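Local coordinates for protein putative phosphomannomutase (Thermus thermophilus, PDB 1TUO) that probably catalyses the magnesium-dependent shift of a phosphate group between positions of a sugar phosphate, at residues A[54-62]-A[213-222]; A[244-255]-A[346-356]. All blocks are in the same frame, centred on the assembly; numbering follows the deposited sequence.

Contact 1: A[54-62]-A[213-222]; sequences GHDTRFLAD and PHPLFHGVNP
Arg-58 and Pro-215 bring their CA atoms within 4.6 Å, where the type II turn from Arg-58 to Ala-61 meets the type I turn from His-214 to Phe-217. Phe-217 CZ stands over one face of the Arg-58 guanidinium, the planes tilted 49° apart, while Arg-58 CG lies at the ring edge, 3.8 Å from Phe-217 CZ. Pro-222 CG and His-214 O cover opposite ring faces, the first over the centre. Extended from CG to NE, the arginine brings NH2 to 3.6 Å from Pro-222 CG. Asp-56 OD2 accepts from Arg-58 N in an Asx turn (2.9 Å), Arg-58 NE makes a weak, charge-assisted bond to Asp-56 OD1 (3.2 Å), and NH1 and NH2 bond to carbonyls of Ser-109, Asn-111, Pro-112 and Tyr-115. A leucine here would probably leave those carbonyls without their donors and Asp-56 without its charged mate. Thr-57 OG1, bonded to Gly-186 O, reaches to 3.5 Å from Phe-217 CE2. Pro-215 CB meets Phe-59 CB at 3.9 Å, and a water joins Phe-59 N to Pro-215 O. Side-chain packing, a water bridge and the Thr-57 bond to Gly-186 thus join the first two domains, while the arginine's own polar bonds stay within the first.

Contact 2: A[244-255]-A[346-356]; sequences FAVATDGDADRV and RDGILTSLLLL
Gly-348 N, at the start of helix 348-356, donates to Ala-252 O across 3.0 Å with an N-H...O angle of 138°, the direct hydrogen bond between the two segments. A beta carbon on Gly-348 would fall 2.7 Å from that same oxygen, so the close approach depends on its absence. Arg-346, just before the helix, runs alongside Asp-253. Its CB rests 3.3 Å from Asp-253 O; CD lies 4.1 Å from Asp-253 OD1, and the bend at chi3 (-72°) then sets NE 3.4 Å from the same oxygen. That oxygen lies well out of the guanidinium plane. At the tip NH2 stays near OD1, while NH1 pairs with Glu-332, which probably offsets the nearby like charge of Arg-254. Helix 348-356 runs antiparallel to strand 244-248 (172° between axes). Ser-352 OG, bonded to Gly-348 O, touches Val-246 CB at 3.6 Å, and the Phe-244 ring presents its edge to Leu-356 N, 3.9 Å from Phe-244 CZ. Asp-249, Asp-251 and Asp-253 turn carboxylate oxygens together, with Asp-253 OD2 3.0 Å from Asp-249 OD1, consistent with the magnesium-binding loop of phosphohexomutases. The contact therefore fixes that acidic loop against a helix start of domain III by one backbone bond, a water between Asp-253 O and Thr-351 OG1 (which also bonds Tyr-339), and a charge-only salt bridge.

In the fold
From the N terminus, the chain leaves strand 50-55 of domain I and, 151 residues later, returns in the loop after strand 206-209 of domain II, where contact 1 closes. Contact 2 then opens at strand 244-248 and closes 91 residues on, at helix 348-362 of domain III. The two loops therefore follow in series, neither nesting nor crossing. Their centres lie about 17 Å apart, yet they touch: Pro-222 O is 3.2 Å from Gly-250 N, a probable hydrogen bond, and Phe-217 packs on Gly-250. Ser-109, which bonds to Arg-58, Asp-249 and Asp-251, links them again, so domains I, II and III converge around the acidic loop.

Contact 1: A[54-62]-A[213-222]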
loop_
_atom_site.group_PDB
_atom_site.type_symbol
_atom_site.label_atom_id
_atom_site.label_comp_id
_atom_site.label_asym_id
_atom_site.label_seq_id
_atom_site.Cartn_x
_atom_site.Cartn_y
_atom_site.Cartn_z
ATOM N N GLY A 54 -6.498 -14.587 -4.913
ATOM C CA GLY A 54 -7.299 -13.891 -3.925
ATOM C C GLY A 54 -8.081 -12.781 -4.599
ATOM O O GLY A 54 -7.834 -12.467 -5.765
ATOM N N HIS A 55 -9.031 -12.190 -3.876
ATOM C CA HIS A 55 -9.823 -11.091 -4.433
ATOM C C HIS A 55 -10.240 -10.132 -3.325
ATOM O O HIS A 55 -10.226 -10.506 -2.157
ATOM C CB HIS A 55 -11.067 -11.644 -5.124
ATOM C CG HIS A 55 -12.027 -12.318 -4.194
ATOM N ND1 HIS A 55 -12.994 -11.629 -3.492
ATOM C CD2 HIS A 55 -12.176 -13.621 -3.862
ATOM C CE1 HIS A 55 -13.699 -12.481 -2.769
ATOM N NE2 HIS A 55 -13.224 -13.696 -2.977
ATOM N N ASP A 56 -10.599 -8.900 -3.687
ATOM C CA ASP A 56 -11.036 -7.935 -2.685
ATOM C C ASP A 56 -12.563 -7.844 -2.684
ATOM O O ASP A 56 -13.226 -8.814 -3.043
ATOM C CB ASP A 56 -10.378 -6.563 -2.899
ATOM C CG ASP A 56 -10.704 -5.935 -4.238
ATOM O OD1 ASP A 56 -10.030 -4.936 -4.575
ATOM O OD2 ASP A 56 -11.616 -6.414 -4.946
ATOM N N THR A 57 -13.120 -6.706 -2.274
ATOM C CA THR A 57 -14.578 -6.578 -2.216
ATOM C C THR A 57 -15.209 -5.942 -3.443
ATOM O O THR A 57 -16.418 -5.693 -3.457
ATOM C CB THR A 57 -15.024 -5.745 -0.999
ATOM O OG1 THR A 57 -14.602 -4.387 -1.174
ATOM C CG2 THR A 57 -14.412 -6.300 0.280
ATOM N N ARG A 58 -14.411 -5.687 -4.473
ATOM C CA ARG A 58 -14.950 -5.070 -5.685
ATOM C C ARG A 58 -16.002 -5.946 -6.348
ATOM O O ARG A 58 -16.008 -7.159 -6.174
ATOM C CB ARG A 58 -13.810 -4.745 -6.646
ATOM C CG ARG A 58 -12.984 -3.584 -6.148
ATOM C CD ARG A 58 -11.664 -3.369 -6.877
ATOM N NE ARG A 58 -10.947 -2.289 -6.196
ATOM C CZ ARG A 58 -11.105 -1.000 -6.477
ATOM N NH1 ARG A 58 -11.930 -0.623 -7.448
ATOM N NH2 ARG A 58 -10.491 -0.079 -5.746
ATOM N N PHE A 59 -16.911 -5.316 -7.090
ATOM C CA PHE A 59 -17.991 -6.041 -7.748
ATOM C C PHE A 59 -17.457 -7.137 -8.673
ATOM O O PHE A 59 -16.607 -6.886 -9.520
ATOM C CB PHE A 59 -18.870 -5.060 -8.536
ATOM C CG PHE A 59 -20.181 -5.648 -8.985
ATOM C CD1 PHE A 59 -21.226 -5.823 -8.081
ATOM C CD2 PHE A 59 -20.365 -6.034 -10.309
ATOM C CE1 PHE A 59 -22.449 -6.378 -8.493
ATOM C CE2 PHE A 59 -21.585 -6.591 -10.731
ATOM C CZ PHE A 59 -22.622 -6.762 -9.823
ATOM N N LEU A 60 -17.968 -8.352 -8.489
ATOM C CA LEU A 60 -17.569 -9.517 -9.277
ATOM C C LEU A 60 -16.121 -9.961 -9.071
ATOM O O LEU A 60 -15.667 -10.890 -9.738
ATOM C CB LEU A 60 -17.801 -9.274 -10.773
ATOM C CG LEU A 60 -19.245 -9.358 -11.278
ATOM C CD1 LEU A 60 -19.290 -8.898 -12.726
ATOM C CD2 LEU A 60 -19.765 -10.787 -11.144
ATOM N N ALA A 61 -15.397 -9.329 -8.149
ATOM C CA ALA A 61 -14.004 -9.736 -7.932
ATOM C C ALA A 61 -13.958 -11.215 -7.562
ATOM O O ALA A 61 -13.051 -11.954 -7.977
ATOM C CB ALA A 61 -13.367 -8.895 -6.828
ATOM N N ASP A 62 -14.942 -11.646 -6.778
ATOM C CA ASP A 62 -15.026 -13.039 -6.370
ATOM C C ASP A 62 -15.239 -13.943 -7.582
ATOM O O ASP A 62 -14.574 -14.973 -7.728
ATOM C CB ASP A 62 -16.144 -13.231 -5.322
ATOM C CG ASP A 62 -17.518 -12.729 -5.784
ATOM O OD1 ASP A 62 -17.638 -12.025 -6.810
ATOM O OD2 ASP A 62 -18.501 -13.041 -5.076
ATOM N N PRO A 213 -18.542 -4.898 3.898
ATOM C CA PRO A 213 -17.987 -4.921 2.538
ATOM C C PRO A 213 -18.996 -4.270 1.598
ATOM O O PRO A 213 -20.201 -4.516 1.710
ATOM C CB PRO A 213 -17.814 -6.413 2.260
ATOM C CG PRO A 213 -17.564 -6.985 3.637
ATOM C CD PRO A 213 -18.591 -6.256 4.469
ATOM N N HIS A 214 -18.509 -3.447 0.673
ATOM C CA HIS A 214 -19.389 -2.740 -0.252
ATOM C C HIS A 214 -18.645 -2.437 -1.552
ATOM O O HIS A 214 -17.617 -1.764 -1.541
ATOM C CB HIS A 214 -19.842 -1.433 0.407
ATOM C CG HIS A 214 -21.041 -0.810 -0.235
ATOM N ND1 HIS A 214 -21.074 -0.448 -1.564
ATOM C CD2 HIS A 214 -22.248 -0.468 0.279
ATOM C CE1 HIS A 214 -22.248 0.093 -1.843
ATOM N NE2 HIS A 214 -22.979 0.093 -0.742
ATOM N N PRO A 215 -19.161 -2.925 -2.696
ATOM C CA PRO A 215 -18.498 -2.676 -3.981
ATOM C C PRO A 215 -18.404 -1.211 -4.392
ATOM O O PRO A 215 -17.628 -0.868 -5.284
ATOM C CB PRO A 215 -19.309 -3.523 -4.967
ATOM C CG PRO A 215 -20.653 -3.600 -4.334
ATOM C CD PRO A 215 -20.331 -3.802 -2.872
ATOM N N LEU A 216 -19.191 -0.348 -3.754
ATOM C CA LEU A 216 -19.134 1.075 -4.057
ATOM C C LEU A 216 -18.431 1.800 -2.910
ATOM O O LEU A 216 -18.360 3.029 -2.880
ATOM C CB LEU A 216 -20.539 1.646 -4.266
ATOM C CG LEU A 216 -21.256 1.184 -5.542
ATOM C CD1 LEU A 216 -22.626 1.842 -5.615
ATOM C CD2 LEU A 216 -20.432 1.550 -6.768
ATOM N N PHE A 217 -17.910 1.010 -1.976
ATOM C CA PHE A 217 -17.168 1.500 -0.814
ATOM C C PHE A 217 -17.903 2.628 -0.073
ATOM O O PHE A 217 -17.336 3.650 0.285
ATOM C CB PHE A 217 -15.795 1.989 -1.281
ATOM C CG PHE A 217 -15.044 0.880 -1.968
ATOM C CD1 PHE A 217 -15.111 0.755 -3.349
ATOM C CD2 PHE A 217 -14.299 -0.020 -1.219
ATOM C CE1 PHE A 217 -14.435 -0.278 -3.985
ATOM C CE2 PHE A 217 -13.621 -1.054 -1.865
ATOM C CZ PHE A 217 -13.684 -1.187 -3.246
ATOM N N HIS A 218 -19.217 2.419 0.125
ATOM C CA HIS A 218 -20.026 3.388 0.882
ATOM C C HIS A 218 -20.019 4.811 0.296
ATOM O O HIS A 218 -20.179 5.797 1.009
ATOM C CB HIS A 218 -19.541 3.423 2.336
ATOM C CG HIS A 218 -19.687 2.064 2.973
ATOM N ND1 HIS A 218 -20.866 1.575 3.436
ATOM C CD2 HIS A 218 -18.689 1.112 3.202
ATOM C CE1 HIS A 218 -20.582 0.347 3.918
ATOM N NE2 HIS A 218 -19.287 0.044 3.791
ATOM N N GLY A 219 -19.794 4.918 -1.031
ATOM C CA GLY A 219 -20.001 6.211 -1.699
ATOM C C GLY A 219 -18.705 7.025 -1.849
ATOM O O GLY A 219 -18.688 8.157 -2.313
ATOM N N VAL A 220 -17.547 6.487 -1.483
ATOM C CA VAL A 220 -16.298 7.223 -1.667
ATOM C C VAL A 220 -15.315 6.316 -2.390
ATOM O O VAL A 220 -15.621 5.154 -2.654
ATOM C CB VAL A 220 -15.659 7.625 -0.311
ATOM C CG1 VAL A 220 -16.598 8.524 0.465
ATOM C CG2 VAL A 220 -15.334 6.377 0.506
ATOM N N ASN A 221 -14.148 6.853 -2.735
ATOM C CA ASN A 221 -13.117 6.032 -3.366
ATOM C C ASN A 221 -12.373 5.449 -2.172
ATOM O O ASN A 221 -12.136 6.150 -1.187
ATOM C CB ASN A 221 -12.156 6.875 -4.199
ATOM C CG ASN A 221 -12.773 7.363 -5.494
ATOM O OD1 ASN A 221 -12.326 8.359 -6.065
ATOM N ND2 ASN A 221 -13.789 6.658 -5.973
ATOM N N PRO A 222 -12.007 4.159 -2.236
ATOM C CA PRO A 222 -11.289 3.512 -1.133
ATOM C C PRO A 222 -9.825 3.936 -1.057
ATOM O O PRO A 222 -8.917 3.103 -1.062
ATOM C CB PRO A 222 -11.461 2.026 -1.440
ATOM C CG PRO A 222 -11.419 1.997 -2.932
ATOM C CD PRO A 222 -12.282 3.202 -3.324
HETATM O O HOH W 1 -16.412 -2.508 -7.139
#

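Contact 2: A[244-255]-A[346-356]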
loop_
_atom_site.group_PDB
_atom_site.type_symbol
_atom_site.label_atom_id
_atom_site.label_comp_id
_atom_site.label_asym_id
_atom_site.label_seq_id
_atom_site.Cartn_x
_atom_site.Cartn_y
_atom_site.Cartn_z
ATOM N N PHE A 244 -6.945 7.004 18.127
ATOM C CA PHE A 244 -6.801 7.449 16.754
ATOM C C PHE A 244 -7.454 6.466 15.803
ATOM O O PHE A 244 -7.860 5.372 16.192
ATOM C CB PHE A 244 -5.321 7.648 16.391
ATOM C CG PHE A 244 -4.512 6.380 16.351
ATOM C CD1 PHE A 244 -4.197 5.776 15.134
ATOM C CD2 PHE A 244 -4.027 5.810 17.522
ATOM C CE1 PHE A 244 -3.408 4.628 15.084
ATOM C CE2 PHE A 244 -3.239 4.661 17.484
ATOM C CZ PHE A 244 -2.926 4.068 16.264
ATOM N N ALA A 245 -7.566 6.869 14.549
ATOM C CA ALA A 245 -8.182 6.005 13.562
ATOM C C ALA A 245 -7.218 5.636 12.458
ATOM O O ALA A 245 -6.383 6.444 12.067
ATOM C CB ALA A 245 -9.399 6.695 12.958
ATOM N N VAL A 246 -7.324 4.398 11.985
ATOM C CA VAL A 246 -6.531 3.957 10.847
ATOM C C VAL A 246 -7.571 3.649 9.788
ATOM O O VAL A 246 -8.607 3.052 10.085
ATOM C CB VAL A 246 -5.701 2.679 11.124
ATOM C CG1 VAL A 246 -4.518 3.021 12.008
ATOM C CG2 VAL A 246 -6.562 1.607 11.762
ATOM N N ALA A 247 -7.317 4.094 8.564
ATOM C CA ALA A 247 -8.237 3.843 7.462
ATOM C C ALA A 247 -7.462 3.033 6.445
ATOM O O ALA A 247 -6.477 3.515 5.886
ATOM C CB ALA A 247 -8.696 5.162 6.844
ATOM N N THR A 248 -7.874 1.792 6.229
ATOM C CA THR A 248 -7.181 0.956 5.259
ATOM C C THR A 248 -7.863 1.114 3.902
ATOM O O THR A 248 -9.083 1.280 3.832
ATOM C CB THR A 248 -7.181 -0.533 5.698
ATOM O OG1 THR A 248 -8.509 -0.944 6.049
ATOM C CG2 THR A 248 -6.263 -0.730 6.893
ATOM N N ASP A 249 -7.081 1.096 2.828
ATOM C CA ASP A 249 -7.675 1.250 1.507
ATOM C C ASP A 249 -8.377 -0.019 1.024
ATOM O O ASP A 249 -8.510 -0.993 1.770
ATOM C CB ASP A 249 -6.633 1.720 0.478
ATOM C CG ASP A 249 -5.679 0.624 0.043
ATOM O OD1 ASP A 249 -5.122 0.771 -1.065
ATOM O OD2 ASP A 249 -5.468 -0.360 0.791
ATOM N N GLY A 250 -8.820 0.006 -0.228
ATOM C CA GLY A 250 -9.551 -1.107 -0.808
ATOM C C GLY A 250 -9.048 -2.508 -0.528
ATOM O O GLY A 250 -9.832 -3.384 -0.151
ATOM N N ASP A 251 -7.752 -2.732 -0.727
ATOM C CA ASP A 251 -7.167 -4.054 -0.503
ATOM C C ASP A 251 -6.239 -4.073 0.713
ATOM O O ASP A 251 -5.498 -5.037 0.952
ATOM C CB ASP A 251 -6.419 -4.506 -1.771
ATOM C CG ASP A 251 -5.253 -3.596 -2.127
ATOM O OD1 ASP A 251 -5.280 -2.396 -1.765
ATOM O OD2 ASP A 251 -4.313 -4.079 -2.797
ATOM N N ALA A 252 -6.315 -3.000 1.489
ATOM C CA ALA A 252 -5.532 -2.828 2.701
ATOM C C ALA A 252 -4.019 -2.932 2.549
ATOM O O ALA A 252 -3.341 -3.434 3.447
ATOM C CB ALA A 252 -6.020 -3.804 3.787
ATOM N N ASP A 253 -3.471 -2.472 1.428
ATOM C CA ASP A 253 -2.018 -2.492 1.323
ATOM C C ASP A 253 -1.511 -1.097 1.693
ATOM O O ASP A 253 -0.306 -0.875 1.829
ATOM C CB ASP A 253 -1.536 -2.910 -0.081
ATOM C CG ASP A 253 -1.803 -1.870 -1.145
ATOM O OD1 ASP A 253 -1.169 -1.977 -2.220
ATOM O OD2 ASP A 253 -2.632 -0.965 -0.928
ATOM N N ARG A 254 -2.447 -0.166 1.885
ATOM C CA ARG A 254 -2.124 1.218 2.258
ATOM C C ARG A 254 -2.993 1.680 3.428
ATOM O O ARG A 254 -4.085 1.159 3.641
ATOM C CB ARG A 254 -2.387 2.174 1.091
ATOM C CG ARG A 254 -1.682 1.833 -0.208
ATOM C CD ARG A 254 -2.107 2.794 -1.309
ATOM N NE ARG A 254 -1.388 2.551 -2.556
ATOM C CZ ARG A 254 -1.385 3.382 -3.592
ATOM N NH1 ARG A 254 -2.064 4.521 -3.535
ATOM N NH2 ARG A 254 -0.701 3.077 -4.689
ATOM N N VAL A 255 -2.516 2.671 4.176
ATOM C CA VAL A 255 -3.300 3.191 5.285
ATOM C C VAL A 255 -3.206 4.707 5.384
ATOM O O VAL A 255 -2.234 5.320 4.931
ATOM C CB VAL A 255 -2.851 2.600 6.646
ATOM C CG1 VAL A 255 -3.023 1.099 6.648
ATOM C CG2 VAL A 255 -1.409 2.980 6.931
ATOM N N ARG A 346 3.585 -4.241 0.461
ATOM C CA ARG A 346 2.962 -3.182 1.248
ATOM C C ARG A 346 1.911 -3.854 2.123
ATOM O O ARG A 346 1.073 -4.601 1.617
ATOM C CB ARG A 346 2.297 -2.162 0.322
ATOM C CG ARG A 346 3.294 -1.359 -0.491
ATOM C CD ARG A 346 2.626 -0.496 -1.552
ATOM N NE ARG A 346 2.109 -1.293 -2.663
ATOM C CZ ARG A 346 1.994 -0.842 -3.907
ATOM N NH1 ARG A 346 2.359 0.399 -4.198
ATOM N NH2 ARG A 346 1.520 -1.631 -4.863
ATOM N N ASP A 347 1.952 -3.605 3.429
ATOM C CA ASP A 347 0.979 -4.218 4.331
ATOM C C ASP A 347 0.363 -3.173 5.257
ATOM O O ASP A 347 0.995 -2.723 6.215
ATOM C CB ASP A 347 1.648 -5.334 5.150
ATOM C CG ASP A 347 0.655 -6.137 5.970
ATOM O OD1 ASP A 347 0.934 -7.328 6.241
ATOM O OD2 ASP A 347 -0.401 -5.585 6.355
ATOM N N GLY A 348 -0.875 -2.791 4.953
ATOM C CA GLY A 348 -1.561 -1.790 5.745
ATOM C C GLY A 348 -2.028 -2.288 7.099
ATOM O O GLY A 348 -2.265 -1.497 8.015
ATOM N N ILE A 349 -2.175 -3.601 7.224
ATOM C CA ILE A 349 -2.606 -4.191 8.481
ATOM C C ILE A 349 -1.435 -4.134 9.464
ATOM O O ILE A 349 -1.589 -3.695 10.610
ATOM C CB ILE A 349 -3.060 -5.649 8.277
ATOM C CG1 ILE A 349 -4.218 -5.690 7.268
ATOM C CG2 ILE A 349 -3.474 -6.263 9.615
ATOM C CD1 ILE A 349 -5.419 -4.827 7.646
ATOM N N LEU A 350 -0.258 -4.554 9.018
ATOM C CA LEU A 350 0.902 -4.496 9.902
ATOM C C LEU A 350 1.246 -3.039 10.202
ATOM O O LEU A 350 1.676 -2.717 11.309
ATOM C CB LEU A 350 2.119 -5.195 9.286
ATOM C CG LEU A 350 3.369 -5.158 10.174
ATOM C CD1 LEU A 350 3.027 -5.721 11.556
ATOM C CD2 LEU A 350 4.488 -5.965 9.536
ATOM N N THR A 351 1.052 -2.152 9.225
ATOM C CA THR A 351 1.349 -0.741 9.460
ATOM C C THR A 351 0.454 -0.215 10.571
ATOM O O THR A 351 0.909 0.513 11.456
ATOM C CB THR A 351 1.120 0.127 8.203
ATOM O OG1 THR A 351 2.013 -0.286 7.165
ATOM C CG2 THR A 351 1.404 1.585 8.519
ATOM N N SER A 352 -0.823 -0.583 10.524
ATOM C CA SER A 352 -1.762 -0.140 11.542
ATOM C C SER A 352 -1.319 -0.634 12.914
ATOM O O SER A 352 -1.313 0.123 13.887
ATOM C CB SER A 352 -3.164 -0.669 11.239
ATOM O OG SER A 352 -3.662 -0.110 10.037
ATOM N N LEU A 353 -0.942 -1.906 12.987
ATOM C CA LEU A 353 -0.514 -2.487 14.252
ATOM C C LEU A 353 0.787 -1.885 14.780
ATOM O O LEU A 353 0.949 -1.738 15.993
ATOM C CB LEU A 353 -0.404 -4.012 14.119
ATOM C CG LEU A 353 -1.769 -4.677 13.895
ATOM C CD1 LEU A 353 -1.613 -6.147 13.513
ATOM C CD2 LEU A 353 -2.604 -4.532 15.162
ATOM N N LEU A 354 1.713 -1.527 13.890
ATOM C CA LEU A 354 2.964 -0.919 14.343
ATOM C C LEU A 354 2.699 0.501 14.840
ATOM O O LEU A 354 3.344 0.968 15.783
ATOM C CB LEU A 354 4.005 -0.909 13.223
ATOM C CG LEU A 354 4.596 -2.284 12.885
ATOM C CD1 LEU A 354 5.405 -2.203 11.603
ATOM C CD2 LEU A 354 5.470 -2.770 14.043
ATOM N N LEU A 355 1.753 1.195 14.213
ATOM C CA LEU A 355 1.425 2.544 14.668
ATOM C C LEU A 355 0.886 2.416 16.088
ATOM O O LEU A 355 1.263 3.168 16.981
ATOM C CB LEU A 355 0.368 3.186 13.764
ATOM C CG LEU A 355 0.928 3.649 12.419
ATOM C CD1 LEU A 355 -0.195 3.996 11.457
ATOM C CD2 LEU A 355 1.840 4.855 12.653
ATOM N N LEU A 356 0.006 1.439 16.283
ATOM C CA LEU A 356 -0.580 1.176 17.588
ATOM C C LEU A 356 0.528 0.839 18.592
ATOM O O LEU A 356 0.524 1.328 19.731
ATOM C CB LEU A 356 -1.579 0.018 17.474
ATOM C CG LEU A 356 -2.411 -0.350 18.704
ATOM C CD1 LEU A 356 -3.273 0.828 19.129
ATOM C CD2 LEU A 356 -3.285 -1.555 18.364
HETATM O O HOH W 2 1.010 0.084 4.178
#